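Long-range contact in insect group II chitinase (Ostrinia furnacalis, PDB 5Y2C), which probably hydrolyses chitin as an insect group II chitinase of glycoside hydrolase family 18: residues A[165-170]-A[188-193]. Residues are numbered along the deposited sequence; the frame is centred on the assembly and turned at random.
Sequences AAVSAS and DWISLM. With NAG (2-acetamido-2-deoxy-beta-D-glucopyranose), chain C; NAG (2-acetamido-2-deoxy-beta-D-glucopyranose), chain B.
Met193, following Leu192, reaches past Val167 and Ala166 to two sugars of the bound chitin oligosaccharide. Its backbone N donates to Val167 O at 2.9 Å, the donor nearly in line with the carbonyl. CB and CG then pass beside that same oxygen, CG also approaching Ala166 CB. SD lies 3.5 Å from C7, the acetamide carbonyl carbon of the chain C NAG, and 4.0 Å from Ala166 CB, which itself touches that sugar's acetyl methyl, C8. The bend at chi3 (-59°) turns CE back to Val167 O, 3.4 Å away, and close to O6 of the chain B NAG. With an alanine here, SD and CE are gone, and the acetamide and Ala166 CB would probably lose their thioether neighbour, with a gap beside the sugars. A water accepts from Ala169 N and donates to Met193 O at 2.9 Å, also meeting O6 of the chain B NAG. Earlier in the two strands, Ser191 N donates to Ala165 O and Val167 N to Ser191 O. On the face away from Ala166 and Ser191, Val167 CG2 packs 3.6 Å from Ile190 CG2 and against Leu192 CD2; Trp231 of helix 224-233 touches all three residues. Strands 162-167 and 189-192 are adjacent parallel strands of the family's TIM barrel, joined through helices 171-177 and 180-186 and flanked by strands 119-124 and 241-254, with Ala166 and Met193 lining the glycan pocket.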
ATOM      1  N   ALA A 165       9.933  -0.666  -5.518  1.00 29.05           N
ATOM      2  CA  ALA A 165       8.854  -1.453  -6.093  1.00 22.83           C
ATOM      3  C   ALA A 165       7.924  -1.896  -4.978  1.00 27.00           C
ATOM      4  O   ALA A 165       8.382  -2.261  -3.892  1.00 23.85           O
ATOM      5  CB  ALA A 165       9.388  -2.675  -6.855  1.00 28.23           C
ATOM      6  N   ALA A 166       6.615  -1.837  -5.257  1.00 27.00           N
ATOM      7  CA  ALA A 166       5.574  -2.398  -4.400  1.00 25.86           C
ATOM      8  C   ALA A 166       5.235  -3.793  -4.907  1.00 32.43           C
ATOM      9  O   ALA A 166       4.990  -3.984  -6.101  1.00 30.03           O
ATOM     10  CB  ALA A 166       4.326  -1.512  -4.417  1.00 18.97           C
ATOM     11  N   VAL A 167       5.176  -4.759  -4.001  1.00 25.01           N
ATOM     12  CA  VAL A 167       5.141  -6.158  -4.401  1.00 20.39           C
ATOM     13  C   VAL A 167       4.104  -6.916  -3.590  1.00 32.21           C
ATOM     14  O   VAL A 167       3.747  -6.535  -2.473  1.00 27.96           O
ATOM     15  CB  VAL A 167       6.518  -6.827  -4.226  1.00 28.26           C
ATOM     16  CG1 VAL A 167       7.593  -6.140  -5.100  1.00 17.80           C
ATOM     17  CG2 VAL A 167       6.889  -6.837  -2.740  1.00 22.57           C
ATOM     18  N   SER A 168       3.657  -8.031  -4.163  1.00 27.16           N
ATOM     19  CA  SER A 168       2.638  -8.859  -3.548  1.00 25.18           C
ATOM     20  C   SER A 168       3.119  -9.451  -2.226  1.00 28.54           C
ATOM     21  O   SER A 168       4.316  -9.620  -1.984  1.00 29.42           O
ATOM     22  CB  SER A 168       2.247  -9.983  -4.493  1.00 27.80           C
ATOM     23  OG  SER A 168       1.400 -10.903  -3.839  1.00 32.04           O
ATOM     24  N   ALA A 169       2.152  -9.767  -1.365  1.00 35.66           N
ATOM     25  CA  ALA A 169       2.392 -10.487  -0.130  1.00 27.84           C
ATOM     26  C   ALA A 169       2.058 -11.972  -0.240  1.00 28.50           C
ATOM     27  O   ALA A 169       2.343 -12.725   0.689  1.00 34.24           O
ATOM     28  CB  ALA A 169       1.592  -9.851   0.999  1.00 27.05           C
ATOM     29  N   SER A 170       1.508 -12.417  -1.362  1.00 26.71           N
ATOM     30  CA  SER A 170       1.101 -13.808  -1.515  1.00 27.64           C
ATOM     31  C   SER A 170       2.292 -14.676  -1.867  1.00 32.45           C
ATOM     32  O   SER A 170       3.043 -14.367  -2.799  1.00 29.92           O
ATOM     33  CB  SER A 170       0.031 -13.935  -2.600  1.00 25.84           C
ATOM     34  OG  SER A 170      -0.021 -15.252  -3.126  1.00 42.23           O
ATOM     35  N   ASP A 188      16.164   0.259  -4.007  1.00 22.54           N
ATOM     36  CA  ASP A 188      16.446   0.986  -2.771  1.00 20.76           C
ATOM     37  C   ASP A 188      15.541   0.533  -1.631  1.00 35.15           C
ATOM     38  O   ASP A 188      15.932   0.608  -0.455  1.00 36.62           O
ATOM     39  CB  ASP A 188      16.315   2.488  -3.013  1.00 24.25           C
ATOM     40  CG  ASP A 188      17.373   3.001  -3.969  1.00 25.85           C
ATOM     41  OD1 ASP A 188      18.543   3.095  -3.560  1.00 41.92           O
ATOM     42  OD2 ASP A 188      17.055   3.254  -5.147  1.00 34.73           O
ATOM     43  N   TRP A 189      14.342   0.057  -1.951  1.00 28.21           N
ATOM     44  CA  TRP A 189      13.528  -0.644  -0.969  1.00 34.73           C
ATOM     45  C   TRP A 189      12.451  -1.426  -1.702  1.00 27.94           C
ATOM     46  O   TRP A 189      12.123  -1.138  -2.855  1.00 31.67           O
ATOM     47  CB  TRP A 189      12.934   0.315   0.071  1.00 27.11           C
ATOM     48  CG  TRP A 189      11.947   1.296  -0.472  1.00 27.09           C
ATOM     49  CD1 TRP A 189      10.601   1.114  -0.606  1.00 29.78           C
ATOM     50  CD2 TRP A 189      12.218   2.626  -0.935  1.00 23.68           C
ATOM     51  NE1 TRP A 189      10.022   2.240  -1.136  1.00 28.39           N
ATOM     52  CE2 TRP A 189      10.990   3.184  -1.347  1.00 25.15           C
ATOM     53  CE3 TRP A 189      13.378   3.401  -1.039  1.00 33.12           C
ATOM     54  CZ2 TRP A 189      10.887   4.476  -1.859  1.00 22.09           C
ATOM     55  CZ3 TRP A 189      13.274   4.694  -1.550  1.00 28.03           C
ATOM     56  CH2 TRP A 189      12.035   5.213  -1.953  1.00 26.09           C
ATOM     57  N   ILE A 190      11.930  -2.435  -1.019  1.00 29.86           N
ATOM     58  CA  ILE A 190      10.879  -3.303  -1.524  1.00 33.98           C
ATOM     59  C   ILE A 190       9.689  -3.114  -0.602  1.00 28.83           C
ATOM     60  O   ILE A 190       9.747  -3.494   0.573  1.00 33.16           O
ATOM     61  CB  ILE A 190      11.309  -4.773  -1.563  1.00 27.24           C
ATOM     62  CG1 ILE A 190      12.427  -4.983  -2.580  1.00 32.98           C
ATOM     63  CG2 ILE A 190      10.124  -5.651  -1.884  1.00 31.07           C
ATOM     64  CD1 ILE A 190      13.164  -6.288  -2.418  1.00 26.49           C
ATOM     65  N   SER A 191       8.620  -2.504  -1.113  1.00 36.29           N
ATOM     66  CA  SER A 191       7.414  -2.277  -0.307  1.00 25.99           C
ATOM     67  C   SER A 191       6.539  -3.520  -0.377  1.00 23.22           C
ATOM     68  O   SER A 191       5.839  -3.751  -1.364  1.00 25.54           O
ATOM     69  CB  SER A 191       6.674  -1.031  -0.778  1.00 29.55           C
ATOM     70  OG  SER A 191       7.306   0.138  -0.279  1.00 30.43           O
ATOM     71  N   LEU A 192       6.583  -4.324   0.679  1.00 32.56           N
ATOM     72  CA  LEU A 192       5.700  -5.475   0.792  1.00 24.00           C
ATOM     73  C   LEU A 192       4.273  -4.980   1.001  1.00 31.97           C
ATOM     74  O   LEU A 192       4.001  -4.239   1.955  1.00 32.55           O
ATOM     75  CB  LEU A 192       6.126  -6.343   1.967  1.00 21.03           C
ATOM     76  CG  LEU A 192       7.567  -6.832   2.049  1.00 26.21           C
ATOM     77  CD1 LEU A 192       7.702  -7.704   3.291  1.00 25.26           C
ATOM     78  CD2 LEU A 192       7.989  -7.589   0.777  1.00 24.12           C
ATOM     79  N   MET A 193       3.363  -5.337   0.095  1.00 29.78           N
ATOM     80  CA  MET A 193       1.966  -4.942   0.258  1.00 25.34           C
ATOM     81  C   MET A 193       1.308  -5.978   1.166  1.00 38.56           C
ATOM     82  O   MET A 193       0.483  -6.804   0.759  1.00 27.76           O
ATOM     83  CB  MET A 193       1.266  -4.794  -1.081  1.00 23.22           C
ATOM     84  CG  MET A 193       1.714  -3.523  -1.830  1.00 25.51           C
ATOM     85  SD  MET A 193       0.874  -3.294  -3.390  1.00 31.25           S
ATOM     86  CE  MET A 193       1.350  -4.816  -4.208  1.00 27.34           C
TER
HETATM   87  C1  NAG C   4      -2.565  -2.209  -3.826  1.00 30.49           C
HETATM   88  C2  NAG C   4      -2.223  -1.020  -4.697  1.00 18.80           C
HETATM   89  C3  NAG C   4      -3.361  -0.015  -4.830  1.00 35.26           C
HETATM   90  C4  NAG C   4      -4.625  -0.302  -4.037  1.00 31.45           C
HETATM   91  C5  NAG C   4      -4.151  -0.695  -2.653  1.00 31.30           C
HETATM   92  C6  NAG C   4      -5.235  -1.099  -1.702  1.00 24.91           C
HETATM   93  C7  NAG C   4       0.049  -0.274  -4.906  1.00 25.09           C
HETATM   94  C8  NAG C   4       1.139   0.418  -4.204  1.00 19.97           C
HETATM   95  N2  NAG C   4      -1.054  -0.330  -4.250  1.00 28.80           N
HETATM   96  O3  NAG C   4      -3.646   0.111  -6.186  1.00 26.82           O
HETATM   97  O4  NAG C   4      -5.437   0.801  -3.983  1.00 33.43           O
HETATM   98  O5  NAG C   4      -3.199  -1.743  -2.689  1.00 34.61           O
HETATM   99  O6  NAG C   4      -6.070  -2.044  -2.262  1.00 34.63           O
HETATM  100  O7  NAG C   4       0.192  -0.711  -5.976  1.00 29.06           O
HETATM  101  C1  NAG B   3      -5.546  -6.531  -4.555  1.00 29.83           C
HETATM  102  C2  NAG B   3      -6.310  -5.238  -4.530  1.00 29.01           C
HETATM  103  C3  NAG B   3      -5.370  -4.095  -4.833  1.00 39.71           C
HETATM  104  C4  NAG B   3      -4.111  -4.110  -4.013  1.00 27.56           C
HETATM  105  C5  NAG B   3      -3.500  -5.473  -4.147  1.00 29.23           C
HETATM  106  C6  NAG B   3      -2.376  -5.656  -3.175  1.00 33.86           C
HETATM  107  C7  NAG B   3      -8.657  -5.427  -5.170  1.00 56.87           C
HETATM  108  C8  NAG B   3      -9.556  -5.631  -6.298  1.00 15.63           C
HETATM  109  N2  NAG B   3      -7.401  -5.247  -5.443  1.00 27.00           N
HETATM  110  O3  NAG B   3      -6.056  -2.916  -4.603  1.00 32.90           O
HETATM  111  O4  NAG B   3      -3.323  -3.112  -4.598  1.00 32.10           O
HETATM  112  O5  NAG B   3      -4.443  -6.388  -3.769  1.00 27.29           O
HETATM  113  O6  NAG B   3      -1.278  -6.323  -3.684  1.00 32.98           O
HETATM  114  O7  NAG B   3      -9.107  -5.411  -4.103  1.00 33.64           O
HETATM  115  O   HOH W   1      -0.369  -8.542  -1.419  1.00 36.55           O